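Long-range contacts in inosine-uridine preferring nucleoside hydrolase (Gardnerella vaginalis 315-A, PDB 6BA1), which belongs to a nucleoside hydrolase family with an alpha/beta fold built round a mostly parallel sheet, and carries a bound calcium ion: residues 8-13 / 125-130; 84-89 / 231-236; 91-96 / 224-229; 152-157 / 252-257. All coordinates share one frame; numbering follows the deposited sequence.

Contact 1 of 4, residues 8-13 / 125-130; sequences ILDLDT and LVYVPT. With CA (calcium ion), chain S.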
loop_
_atom_site.group_PDB
_atom_site.type_symbol
_atom_site.label_atom_id
_atom_site.label_comp_id
_atom_site.label_asym_id
_atom_site.label_seq_id
_atom_site.Cartn_x
_atom_site.Cartn_y
_atom_site.Cartn_z
ATOM N N ILE A 8 -28.145 0.132 1.109
ATOM C CA ILE A 8 -28.182 0.261 2.568
ATOM C C ILE A 8 -26.934 1.014 3.005
ATOM O O ILE A 8 -25.836 0.610 2.662
ATOM C CB ILE A 8 -28.198 -1.112 3.282
ATOM C CG1 ILE A 8 -29.478 -1.881 2.933
ATOM C CG2 ILE A 8 -28.074 -0.941 4.801
ATOM C CD1 ILE A 8 -29.498 -3.312 3.432
ATOM N N LEU A 9 -27.101 2.096 3.760
ATOM C CA LEU A 9 -25.990 2.769 4.427
ATOM C C LEU A 9 -25.869 2.251 5.862
ATOM O O LEU A 9 -26.866 1.889 6.475
ATOM C CB LEU A 9 -26.191 4.284 4.418
ATOM C CG LEU A 9 -26.495 4.929 3.061
ATOM C CD1 LEU A 9 -26.595 6.433 3.185
ATOM C CD2 LEU A 9 -25.463 4.567 2.015
ATOM N N ASP A 10 -24.637 2.191 6.376
ATOM C CA ASP A 10 -24.350 1.770 7.753
ATOM C C ASP A 10 -23.548 2.913 8.364
ATOM O O ASP A 10 -22.347 3.043 8.098
ATOM C CB ASP A 10 -23.569 0.451 7.750
ATOM C CG ASP A 10 -23.416 -0.173 9.133
ATOM O OD1 ASP A 10 -24.010 -1.246 9.341
ATOM O OD2 ASP A 10 -22.665 0.358 9.981
ATOM N N LEU A 11 -24.206 3.745 9.179
ATOM C CA LEU A 11 -23.707 5.090 9.494
ATOM C C LEU A 11 -23.556 5.410 10.985
ATOM O O LEU A 11 -24.441 5.101 11.796
ATOM C CB LEU A 11 -24.634 6.134 8.875
ATOM C CG LEU A 11 -24.931 6.000 7.382
ATOM C CD1 LEU A 11 -25.934 7.058 6.956
ATOM C CD2 LEU A 11 -23.651 6.101 6.561
ATOM N N ASP A 12 -22.430 6.046 11.314
ATOM C CA ASP A 12 -22.198 6.672 12.619
ATOM C C ASP A 12 -22.477 8.169 12.477
ATOM O O ASP A 12 -21.574 8.991 12.514
ATOM C CB ASP A 12 -20.780 6.366 13.171
ATOM C CG ASP A 12 -19.612 6.842 12.256
ATOM O OD1 ASP A 12 -19.771 7.047 11.031
ATOM O OD2 ASP A 12 -18.493 6.992 12.788
ATOM N N THR A 13 -23.757 8.502 12.336
ATOM C CA THR A 13 -24.187 9.804 11.819
ATOM C C THR A 13 -24.040 10.962 12.831
ATOM O O THR A 13 -24.822 11.021 13.767
ATOM C CB THR A 13 -25.659 9.722 11.350
ATOM O OG1 THR A 13 -25.933 8.418 10.820
ATOM C CG2 THR A 13 -25.934 10.777 10.295
ATOM N N LEU A 125 -28.554 -5.770 -4.302
ATOM C CA LEU A 125 -28.235 -5.068 -3.048
ATOM C C LEU A 125 -26.802 -4.538 -3.010
ATOM O O LEU A 125 -25.866 -5.234 -3.392
ATOM C CB LEU A 125 -28.462 -5.974 -1.828
ATOM C CG LEU A 125 -28.221 -5.340 -0.447
ATOM C CD1 LEU A 125 -29.242 -4.263 -0.147
ATOM C CD2 LEU A 125 -28.228 -6.407 0.633
ATOM N N VAL A 126 -26.659 -3.314 -2.505
ATOM C CA VAL A 126 -25.372 -2.651 -2.344
ATOM C C VAL A 126 -25.291 -2.090 -0.923
ATOM O O VAL A 126 -26.076 -1.224 -0.566
ATOM C CB VAL A 126 -25.204 -1.503 -3.370
ATOM C CG1 VAL A 126 -23.827 -0.844 -3.222
ATOM C CG2 VAL A 126 -25.428 -2.013 -4.790
ATOM N N TYR A 127 -24.356 -2.592 -0.120
ATOM C CA TYR A 127 -24.196 -2.176 1.280
ATOM C C TYR A 127 -22.977 -1.265 1.398
ATOM O O TYR A 127 -21.893 -1.666 1.040
ATOM C CB TYR A 127 -24.069 -3.427 2.157
ATOM C CG TYR A 127 -23.742 -3.192 3.617
ATOM C CD1 TYR A 127 -24.721 -2.860 4.545
ATOM C CD2 TYR A 127 -22.445 -3.358 4.079
ATOM C CE1 TYR A 127 -24.412 -2.672 5.892
ATOM C CE2 TYR A 127 -22.119 -3.177 5.412
ATOM C CZ TYR A 127 -23.098 -2.835 6.318
ATOM O OH TYR A 127 -22.723 -2.674 7.635
ATOM N N VAL A 128 -23.165 -0.049 1.898
ATOM C CA VAL A 128 -22.138 1.002 1.875
ATOM C C VAL A 128 -21.904 1.526 3.292
ATOM O O VAL A 128 -22.489 2.524 3.689
ATOM C CB VAL A 128 -22.558 2.144 0.926
ATOM C CG1 VAL A 128 -21.591 3.328 0.986
ATOM C CG2 VAL A 128 -22.678 1.611 -0.494
ATOM N N PRO A 129 -21.048 0.841 4.064
ATOM C CA PRO A 129 -20.772 1.203 5.453
ATOM C C PRO A 129 -19.690 2.247 5.602
ATOM O O PRO A 129 -18.563 1.995 5.224
ATOM C CB PRO A 129 -20.308 -0.121 6.058
ATOM C CG PRO A 129 -19.656 -0.810 4.921
ATOM C CD PRO A 129 -20.386 -0.417 3.689
ATOM N N THR A 130 -20.029 3.400 6.160
ATOM C CA THR A 130 -19.044 4.456 6.420
ATOM C C THR A 130 -18.919 4.746 7.922
ATOM O O THR A 130 -18.621 5.876 8.346
ATOM C CB THR A 130 -19.359 5.733 5.629
ATOM O OG1 THR A 130 -20.361 6.490 6.313
ATOM C CG2 THR A 130 -19.843 5.401 4.223
HETATM CA CA CA S . -18.108 8.168 9.446
#
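D12 and T130 meet through a calcium ion, which D12 OD1 and the T130 carbonyl O each bind at 2.6 Å. D17 and D248 complete the site, while the backbone N of N41 holds the other carboxylate oxygen of D12. Well away from the metal, Y127 OH donates to D10 OD1 over 2.6 Å, arriving from above the carboxylate plane; ring and carboxylate planes stand 72° apart. With D10 CG anti to the backbone N (chi1 -171°), the carboxylate lies within reach of that phenol, and N135 ND2 gives OD1 a second donor.

The backbones behind these groups pair in parallel. I8 uses both its backbone polar atoms, donating to V126 O at 3.0 Å from its N and accepting V128 N at its O at 2.9 Å. D10 repeats the pattern less evenly: its O accepts T130 N at 3.0 Å, whereas its N makes a weak bond to V128 O. I8 CG2 approaches the edge of the Y127 ring, and on the other face of the sheet L9 CD2 rests against V128 CB at 3.9 Å.

Strand 31-37 flanks strand 6-11 on its far side. Helix 110-121 covers the face bearing I8 and Y127, and helix 15-25 packs on L9 and L11.

Contact 2 of 4, residues 84-89 / 231-236; sequences SAFIHG and IKAYET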
loop_
_atom_site.group_PDB
_atom_site.type_symbol
_atom_site.label_atom_id
_atom_site.label_comp_id
_atom_site.label_asym_id
_atom_site.label_seq_id
_atom_site.Cartn_x
_atom_site.Cartn_y
_atom_site.Cartn_z
ATOM N N SER A 84 -13.446 13.391 18.200
ATOM C CA SER A 84 -14.626 13.268 17.320
ATOM C C SER A 84 -15.793 14.170 17.763
ATOM O O SER A 84 -16.584 14.617 16.929
ATOM C CB SER A 84 -15.064 11.796 17.182
ATOM O OG SER A 84 -15.046 11.108 18.422
ATOM N N ALA A 85 -15.887 14.442 19.063
ATOM C CA ALA A 85 -16.843 15.426 19.588
ATOM C C ALA A 85 -16.511 16.864 19.161
ATOM O O ALA A 85 -17.410 17.685 19.022
ATOM C CB ALA A 85 -16.922 15.331 21.105
ATOM N N PHE A 86 -15.228 17.170 18.981
ATOM C CA PHE A 86 -14.796 18.483 18.466
ATOM C C PHE A 86 -15.130 18.656 16.977
ATOM O O PHE A 86 -15.571 19.731 16.558
ATOM C CB PHE A 86 -13.292 18.693 18.697
ATOM C CG PHE A 86 -12.799 20.057 18.286
ATOM C CD1 PHE A 86 -12.883 21.146 19.161
ATOM C CD2 PHE A 86 -12.247 20.258 17.021
ATOM C CE1 PHE A 86 -12.441 22.402 18.774
ATOM C CE2 PHE A 86 -11.796 21.512 16.637
ATOM C CZ PHE A 86 -11.894 22.587 17.511
ATOM N N ILE A 87 -14.902 17.599 16.196
ATOM C CA ILE A 87 -15.110 17.626 14.742
ATOM C C ILE A 87 -16.599 17.629 14.388
ATOM O O ILE A 87 -17.093 18.578 13.768
ATOM C CB ILE A 87 -14.383 16.447 14.038
ATOM C CG1 ILE A 87 -12.859 16.589 14.208
ATOM C CG2 ILE A 87 -14.756 16.377 12.554
ATOM C CD1 ILE A 87 -12.048 15.401 13.723
ATOM N N HIS A 88 -17.298 16.567 14.790
ATOM C CA HIS A 88 -18.714 16.379 14.445
ATOM C C HIS A 88 -19.691 17.016 15.452
ATOM O O HIS A 88 -20.898 17.025 15.205
ATOM C CB HIS A 88 -19.029 14.887 14.275
ATOM C CG HIS A 88 -18.107 14.172 13.335
ATOM N ND1 HIS A 88 -17.174 13.251 13.758
ATOM C CD2 HIS A 88 -17.952 14.267 11.992
ATOM C CE1 HIS A 88 -16.491 12.808 12.715
ATOM N NE2 HIS A 88 -16.954 13.400 11.629
ATOM N N GLY A 89 -19.181 17.547 16.565
ATOM C CA GLY A 89 -20.021 18.181 17.591
ATOM C C GLY A 89 -20.581 17.193 18.596
ATOM O O GLY A 89 -20.307 15.991 18.527
ATOM N N ILE A 231 -15.983 22.304 8.833
ATOM C CA ILE A 231 -14.833 23.014 8.246
ATOM C C ILE A 231 -14.048 23.800 9.306
ATOM O O ILE A 231 -12.815 23.765 9.311
ATOM C CB ILE A 231 -15.250 23.928 7.060
ATOM C CG1 ILE A 231 -15.750 23.064 5.877
ATOM C CG2 ILE A 231 -14.076 24.776 6.574
ATOM C CD1 ILE A 231 -16.674 23.808 4.935
ATOM N N LYS A 232 -14.748 24.508 10.192
ATOM C CA LYS A 232 -14.109 25.278 11.293
ATOM C C LYS A 232 -13.375 24.393 12.301
ATOM O O LYS A 232 -12.418 24.838 12.941
ATOM C CB LYS A 232 -15.111 26.186 12.021
ATOM C CG LYS A 232 -15.444 27.449 11.243
ATOM C CD LYS A 232 -16.286 28.407 12.042
ATOM C CE LYS A 232 -16.841 29.517 11.151
ATOM N NZ LYS A 232 -17.398 30.633 11.957
ATOM N N ALA A 233 -13.838 23.156 12.451
ATOM C CA ALA A 233 -13.097 22.135 13.186
ATOM C C ALA A 233 -11.838 21.733 12.413
ATOM O O ALA A 233 -10.754 21.659 12.998
ATOM C CB ALA A 233 -13.974 20.925 13.447
ATOM N N TYR A 234 -11.986 21.482 11.107
ATOM C CA TYR A 234 -10.841 21.185 10.229
ATOM C C TYR A 234 -9.831 22.345 10.138
ATOM O O TYR A 234 -8.639 22.102 9.965
ATOM C CB TYR A 234 -11.289 20.768 8.816
ATOM C CG TYR A 234 -11.373 19.264 8.591
ATOM C CD1 TYR A 234 -10.575 18.637 7.637
ATOM C CD2 TYR A 234 -12.263 18.468 9.322
ATOM C CE1 TYR A 234 -10.675 17.261 7.400
ATOM C CE2 TYR A 234 -12.385 17.109 9.088
ATOM C CZ TYR A 234 -11.582 16.499 8.156
ATOM O OH TYR A 234 -11.649 15.147 7.859
ATOM N N GLU A 235 -10.296 23.585 10.255
ATOM C CA GLU A 235 -9.399 24.754 10.334
ATOM C C GLU A 235 -8.368 24.669 11.472
ATOM O O GLU A 235 -7.277 25.215 11.332
ATOM C CB GLU A 235 -10.184 26.071 10.454
ATOM C CG GLU A 235 -10.753 26.584 9.145
ATOM C CD GLU A 235 -11.580 27.853 9.326
ATOM O OE1 GLU A 235 -11.528 28.501 10.389
ATOM O OE2 GLU A 235 -12.298 28.230 8.370
ATOM N N THR A 236 -8.708 24.005 12.580
ATOM C CA THR A 236 -7.762 23.778 13.694
ATOM C C THR A 236 -7.086 22.386 13.641
ATOM O O THR A 236 -5.874 22.290 13.858
ATOM C CB THR A 236 -8.408 24.042 15.083
ATOM O OG1 THR A 236 -9.319 23.000 15.410
ATOM C CG2 THR A 236 -9.148 25.382 15.106
#
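F86 holds CG anti to its backbone N (chi1 -176°), which carries the ring out from helix 82-88 to A233 and T236 on helix 218-237. T236 for its part turns OG1 into the position between backbone N and carbonyl carbon (chi1 73°), where the hydroxyl can fold back onto its own helix. There it donates to A233 O at 3.1 Å. The T236 backbone N reaches the same oxygen from the same face of the carbonyl plane, so two bonds from one residue grip it. The ring of F86 meets this polar cluster obliquely through CE2 and CZ, while A233 O lies in the plane of the ring at its edge.

A233 is the small residue at the centre of the contact. Its methyl points toward the opposing helix and settles 3.7 Å from both F86 O and I87 CA, on the backbone of helix 82-88, with F86 CE2 3.9 Å from the same CB. One step farther round, I87 CG2 approaches the edge of the Y234 ring at 4.3 Å. The hydroxyl of that tyrosine is bonded to H247. No hydrogen bond links the two segments, and their helical parts are held by van der Waals contact.

The axes of the two helical segments approach to 8.8 Å at 130°, a close helix-helix crossing with an alanine at the interface. It lies at the surface of the alpha/beta fold, with the I87 side chain about 9 Å from the calcium ion.

Contact 3 of 4, residues 91-96 / 224-229; sequences NGIGDV and ADMTDF
D225 begins the contact with its CB, which lies 3.8 Å from V96 CG2; its carboxylate is engaged by R213 in a salt bridge. The same V96 methyl continues onto the next residue, reaching M226 N at 3.6 Å, so the valine packs against the backbone of the helix. M226 then sends its side chain across to the loop. CG sits anti to the backbone N (chi1 -175°), and bends at chi2 and chi3 bring CE onto I93 CG2, while CG passes I93 O at 3.5 Å. One turn on from D225, F229 turns one ring face to the backbone of G94 and D95. G94 CA lies 3.6 Å from F229 CG; with no side chain on the glycine, nothing stands between its backbone and the helix. The D95 carboxylate crosses the far end of the ring, OD2 at 3.4 Å from CE2, with the two planes 75° apart.

No hydrogen bond spans the segments; within the loop N91 OD1 accepts I93 N in an Asx turn, and D95 OD1 accepts the backbone N of D90. What joins loop to helix is apolar contact together with the covering of peptide groups by an aromatic face.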
loop_
_atom_site.group_PDB
_atom_site.type_symbol
_atom_site.label_atom_id
_atom_site.label_comp_id
_atom_site.label_asym_id
_atom_site.label_seq_id
_atom_site.Cartn_x
_atom_site.Cartn_y
_atom_site.Cartn_z
ATOM N N ASN A 91 -24.059 16.716 19.426
ATOM C CA ASN A 91 -25.148 16.020 18.729
ATOM C C ASN A 91 -24.683 15.152 17.539
ATOM O O ASN A 91 -25.408 14.250 17.125
ATOM C CB ASN A 91 -26.263 16.999 18.295
ATOM C CG ASN A 91 -25.791 18.055 17.300
ATOM O OD1 ASN A 91 -24.663 18.021 16.823
ATOM N ND2 ASN A 91 -26.671 19.005 16.985
ATOM N N GLY A 92 -23.498 15.430 16.994
ATOM C CA GLY A 92 -22.929 14.679 15.858
ATOM C C GLY A 92 -23.351 15.217 14.495
ATOM O O GLY A 92 -23.252 14.508 13.492
ATOM N N ILE A 93 -23.802 16.474 14.467
ATOM C CA ILE A 93 -24.435 17.086 13.291
ATOM C C ILE A 93 -24.012 18.568 13.195
ATOM O O ILE A 93 -24.831 19.453 12.917
ATOM C CB ILE A 93 -25.991 17.028 13.381
ATOM C CG1 ILE A 93 -26.514 15.782 14.096
ATOM C CG2 ILE A 93 -26.624 17.096 12.003
ATOM C CD1 ILE A 93 -28.013 15.833 14.347
ATOM N N GLY A 94 -22.733 18.841 13.424
ATOM C CA GLY A 94 -22.305 20.199 13.777
ATOM C C GLY A 94 -22.800 20.434 15.192
ATOM O O GLY A 94 -22.558 19.614 16.068
ATOM N N ASP A 95 -23.488 21.536 15.428
ATOM C CA ASP A 95 -24.354 21.634 16.605
ATOM C C ASP A 95 -25.664 22.239 16.139
ATOM O O ASP A 95 -26.259 23.086 16.807
ATOM C CB ASP A 95 -23.677 22.441 17.728
ATOM C CG ASP A 95 -22.709 21.597 18.554
ATOM O OD1 ASP A 95 -23.085 20.479 18.976
ATOM O OD2 ASP A 95 -21.579 22.063 18.795
ATOM N N VAL A 96 -26.120 21.750 14.985
ATOM C CA VAL A 96 -27.247 22.339 14.285
ATOM C C VAL A 96 -28.530 21.771 14.879
ATOM O O VAL A 96 -28.709 20.551 14.945
ATOM C CB VAL A 96 -27.180 22.085 12.764
ATOM C CG1 VAL A 96 -28.343 22.769 12.052
ATOM C CG2 VAL A 96 -25.857 22.587 12.203
ATOM N N ALA A 224 -25.541 23.472 5.018
ATOM C CA ALA A 224 -24.550 24.554 5.050
ATOM C C ALA A 224 -24.052 24.817 6.470
ATOM O O ALA A 224 -22.846 24.779 6.717
ATOM C CB ALA A 224 -25.132 25.827 4.444
ATOM N N ASP A 225 -24.985 25.076 7.393
ATOM C CA ASP A 225 -24.665 25.270 8.826
ATOM C C ASP A 225 -23.849 24.106 9.396
ATOM O O ASP A 225 -22.904 24.311 10.157
ATOM C CB ASP A 225 -25.953 25.429 9.667
ATOM C CG ASP A 225 -26.640 26.781 9.491
ATOM O OD1 ASP A 225 -25.977 27.775 9.128
ATOM O OD2 ASP A 225 -27.868 26.839 9.740
ATOM N N MET A 226 -24.231 22.890 9.010
ATOM C CA MET A 226 -23.618 21.667 9.511
ATOM C C MET A 226 -22.166 21.515 9.075
ATOM O O MET A 226 -21.278 21.355 9.913
ATOM C CB MET A 226 -24.416 20.473 9.007
ATOM C CG MET A 226 -23.952 19.134 9.548
ATOM S SD MET A 226 -24.244 17.837 8.353
ATOM C CE MET A 226 -24.619 16.523 9.495
ATOM N N THR A 227 -21.935 21.546 7.765
ATOM C CA THR A 227 -20.593 21.361 7.210
ATOM C C THR A 227 -19.652 22.544 7.497
ATOM O O THR A 227 -18.434 22.385 7.448
ATOM C CB THR A 227 -20.643 21.085 5.690
ATOM O OG1 THR A 227 -21.343 22.139 5.029
ATOM C CG2 THR A 227 -21.355 19.777 5.406
ATOM N N ASP A 228 -20.212 23.720 7.796
ATOM C CA ASP A 228 -19.408 24.871 8.238
ATOM C C ASP A 228 -18.835 24.684 9.648
ATOM O O ASP A 228 -17.753 25.189 9.932
ATOM C CB ASP A 228 -20.210 26.182 8.133
ATOM C CG ASP A 228 -20.391 26.660 6.687
ATOM O OD1 ASP A 228 -20.026 25.917 5.739
ATOM O OD2 ASP A 228 -20.906 27.780 6.495
ATOM N N PHE A 229 -19.547 23.975 10.524
ATOM C CA PHE A 229 -18.982 23.528 11.815
ATOM C C PHE A 229 -17.836 22.544 11.575
ATOM O O PHE A 229 -16.798 22.609 12.235
ATOM C CB PHE A 229 -20.054 22.874 12.698
ATOM C CG PHE A 229 -19.572 22.531 14.086
ATOM C CD1 PHE A 229 -18.883 21.332 14.331
ATOM C CD2 PHE A 229 -19.793 23.395 15.157
ATOM C CE1 PHE A 229 -18.440 21.011 15.600
ATOM C CE2 PHE A 229 -19.353 23.075 16.434
ATOM C CZ PHE A 229 -18.674 21.885 16.657
#

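Contact 4 of 4, residues 152-157 / 252-257; sequences KIVLMG and VAVAVD
V154 and A255 mark the nearest backbone approach, their CA atoms 6.1 Å apart, where strand 152-156 lies alongside the last turns of helix 247-256. The axes of the two short elements come within 8.2 Å, and their directions differ by 156°, so the helix runs roughly back along the strand. The bonds V256 N to V252 O and D257 N to A253 O close the helix within the segment, and D257 is the first residue to leave helical geometry.

V154 carries the apolar part. One branch, CG1, meets V254 CG1 at 4.3 Å, and the other, CG2, faces A255 CB at the same 4.3 Å, so the valine straddles two successive residues of the helix. K152 supplies the polar part from two residues back on the same face of the strand. Its CG lies between the backbone N and the carbonyl carbon (chi1 62°), and the chain runs extended from there to NZ, which donates to A255 O at 2.9 Å. The ammonium comes in well off the carbonyl direction, at a C=O...N angle of 116°. An ammonium at the A255 carbonyl, near the C-terminal end of the helix, would probably be favoured by the helix dipole.

V128 on the neighbouring strand and I194 beyond V154 extend the same surface. A helix laid roughly antiparallel to the parallel strands it covers is characteristic of layered alpha/beta folds; here the same helix carries D248, a calcium ligand, near its start.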
loop_
_atom_site.group_PDB
_atom_site.type_symbol
_atom_site.label_atom_id
_atom_site.label_comp_id
_atom_site.label_asym_id
_atom_site.label_seq_id
_atom_site.Cartn_x
_atom_site.Cartn_y
_atom_site.Cartn_z
ATOM N N LYS A 152 -22.675 -6.067 -3.911
ATOM C CA LYS A 152 -21.380 -5.492 -3.563
ATOM C C LYS A 152 -21.389 -4.671 -2.273
ATOM O O LYS A 152 -22.364 -4.038 -1.949
ATOM C CB LYS A 152 -20.817 -4.640 -4.715
ATOM C CG LYS A 152 -21.638 -3.434 -5.123
ATOM C CD LYS A 152 -20.922 -2.666 -6.222
ATOM C CE LYS A 152 -21.581 -1.341 -6.557
ATOM N NZ LYS A 152 -20.606 -0.432 -7.240
ATOM N N ILE A 153 -20.274 -4.713 -1.554
ATOM C CA ILE A 153 -20.017 -3.855 -0.406
ATOM C C ILE A 153 -19.019 -2.786 -0.844
ATOM O O ILE A 153 -18.100 -3.086 -1.592
ATOM C CB ILE A 153 -19.464 -4.669 0.784
ATOM C CG1 ILE A 153 -20.496 -5.701 1.245
ATOM C CG2 ILE A 153 -19.071 -3.748 1.933
ATOM C CD1 ILE A 153 -19.951 -6.804 2.107
ATOM N N VAL A 154 -19.209 -1.547 -0.404
ATOM C CA VAL A 154 -18.338 -0.427 -0.779
ATOM C C VAL A 154 -18.149 0.480 0.429
ATOM O O VAL A 154 -18.898 1.422 0.619
ATOM C CB VAL A 154 -18.908 0.384 -1.979
ATOM C CG1 VAL A 154 -17.983 1.536 -2.352
ATOM C CG2 VAL A 154 -19.164 -0.513 -3.180
ATOM N N LEU A 155 -17.144 0.187 1.246
ATOM C CA LEU A 155 -16.940 0.898 2.515
ATOM C C LEU A 155 -16.094 2.151 2.374
ATOM O O LEU A 155 -15.396 2.325 1.378
ATOM C CB LEU A 155 -16.294 -0.034 3.544
ATOM C CG LEU A 155 -14.811 -0.380 3.352
ATOM C CD1 LEU A 155 -13.909 0.450 4.263
ATOM C CD2 LEU A 155 -14.551 -1.858 3.581
ATOM N N MET A 156 -16.184 3.015 3.381
ATOM C CA MET A 156 -15.234 4.106 3.586
ATOM C C MET A 156 -14.485 3.784 4.864
ATOM O O MET A 156 -15.090 3.571 5.914
ATOM C CB MET A 156 -15.934 5.475 3.646
ATOM C CG MET A 156 -15.423 6.477 4.692
ATOM S SD MET A 156 -13.646 6.814 4.718
ATOM C CE MET A 156 -13.474 7.593 6.334
ATOM N N GLY A 157 -13.165 3.754 4.756
ATOM C CA GLY A 157 -12.292 3.405 5.865
ATOM C C GLY A 157 -10.934 2.893 5.412
ATOM O O GLY A 157 -10.734 2.580 4.237
ATOM N N VAL A 252 -20.329 6.280 -1.348
ATOM C CA VAL A 252 -21.641 6.196 -1.997
ATOM C C VAL A 252 -21.509 6.505 -3.489
ATOM O O VAL A 252 -22.089 5.806 -4.320
ATOM C CB VAL A 252 -22.671 7.139 -1.335
ATOM C CG1 VAL A 252 -24.009 7.065 -2.057
ATOM C CG2 VAL A 252 -22.847 6.789 0.138
ATOM N N ALA A 253 -20.734 7.539 -3.820
ATOM C CA ALA A 253 -20.502 7.920 -5.217
ATOM C C ALA A 253 -19.907 6.788 -6.051
ATOM O O ALA A 253 -20.259 6.625 -7.220
ATOM C CB ALA A 253 -19.607 9.150 -5.280
ATOM N N VAL A 254 -19.012 6.013 -5.441
ATOM C CA VAL A 254 -18.373 4.864 -6.097
ATOM C C VAL A 254 -19.315 3.655 -6.149
ATOM O O VAL A 254 -19.216 2.819 -7.062
ATOM C CB VAL A 254 -17.040 4.505 -5.403
ATOM C CG1 VAL A 254 -16.435 3.208 -5.945
ATOM C CG2 VAL A 254 -16.040 5.648 -5.555
ATOM N N ALA A 255 -20.209 3.553 -5.166
ATOM C CA ALA A 255 -21.267 2.550 -5.198
ATOM C C ALA A 255 -22.176 2.749 -6.413
ATOM O O ALA A 255 -22.511 1.781 -7.096
ATOM C CB ALA A 255 -22.077 2.570 -3.909
ATOM N N VAL A 256 -22.555 3.997 -6.690
ATOM C CA VAL A 256 -23.401 4.300 -7.856
ATOM C C VAL A 256 -22.603 4.253 -9.160
ATOM O O VAL A 256 -23.079 3.715 -10.159
ATOM C CB VAL A 256 -24.186 5.637 -7.729
ATOM C CG1 VAL A 256 -24.951 5.677 -6.413
ATOM C CG2 VAL A 256 -23.307 6.881 -7.857
ATOM N N ASP A 257 -21.390 4.808 -9.131
ATOM C CA ASP A 257 -20.550 4.923 -10.317
ATOM C C ASP A 257 -19.108 4.511 -9.994
ATOM O O ASP A 257 -18.301 5.355 -9.600
ATOM C CB ASP A 257 -20.604 6.364 -10.847
ATOM C CG ASP A 257 -19.741 6.576 -12.077
ATOM O OD1 ASP A 257 -19.527 5.614 -12.842
ATOM O OD2 ASP A 257 -19.277 7.712 -12.274
#

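The contacts divide into a buried core and an outer layer. Contacts 1 and 4 have centres 9 Å apart and meet in one sheet, where strands 125-129 and 152-156 are neighbours; contact 1 closes along the chain before contact 4 opens. Contacts 2 and 3 are also 9 Å apart, share helix 218-237 and touch through F229, with contact 3 nested in the loop that contact 2 closes. The two groups are separated by about 20 to 25 Å between centres. Helix 247-256 of contact 4 follows helix 218-237 in sequence, so the chain returns from the outer layer to the sheet, bringing D248 to the calcium ion bound in contact 1.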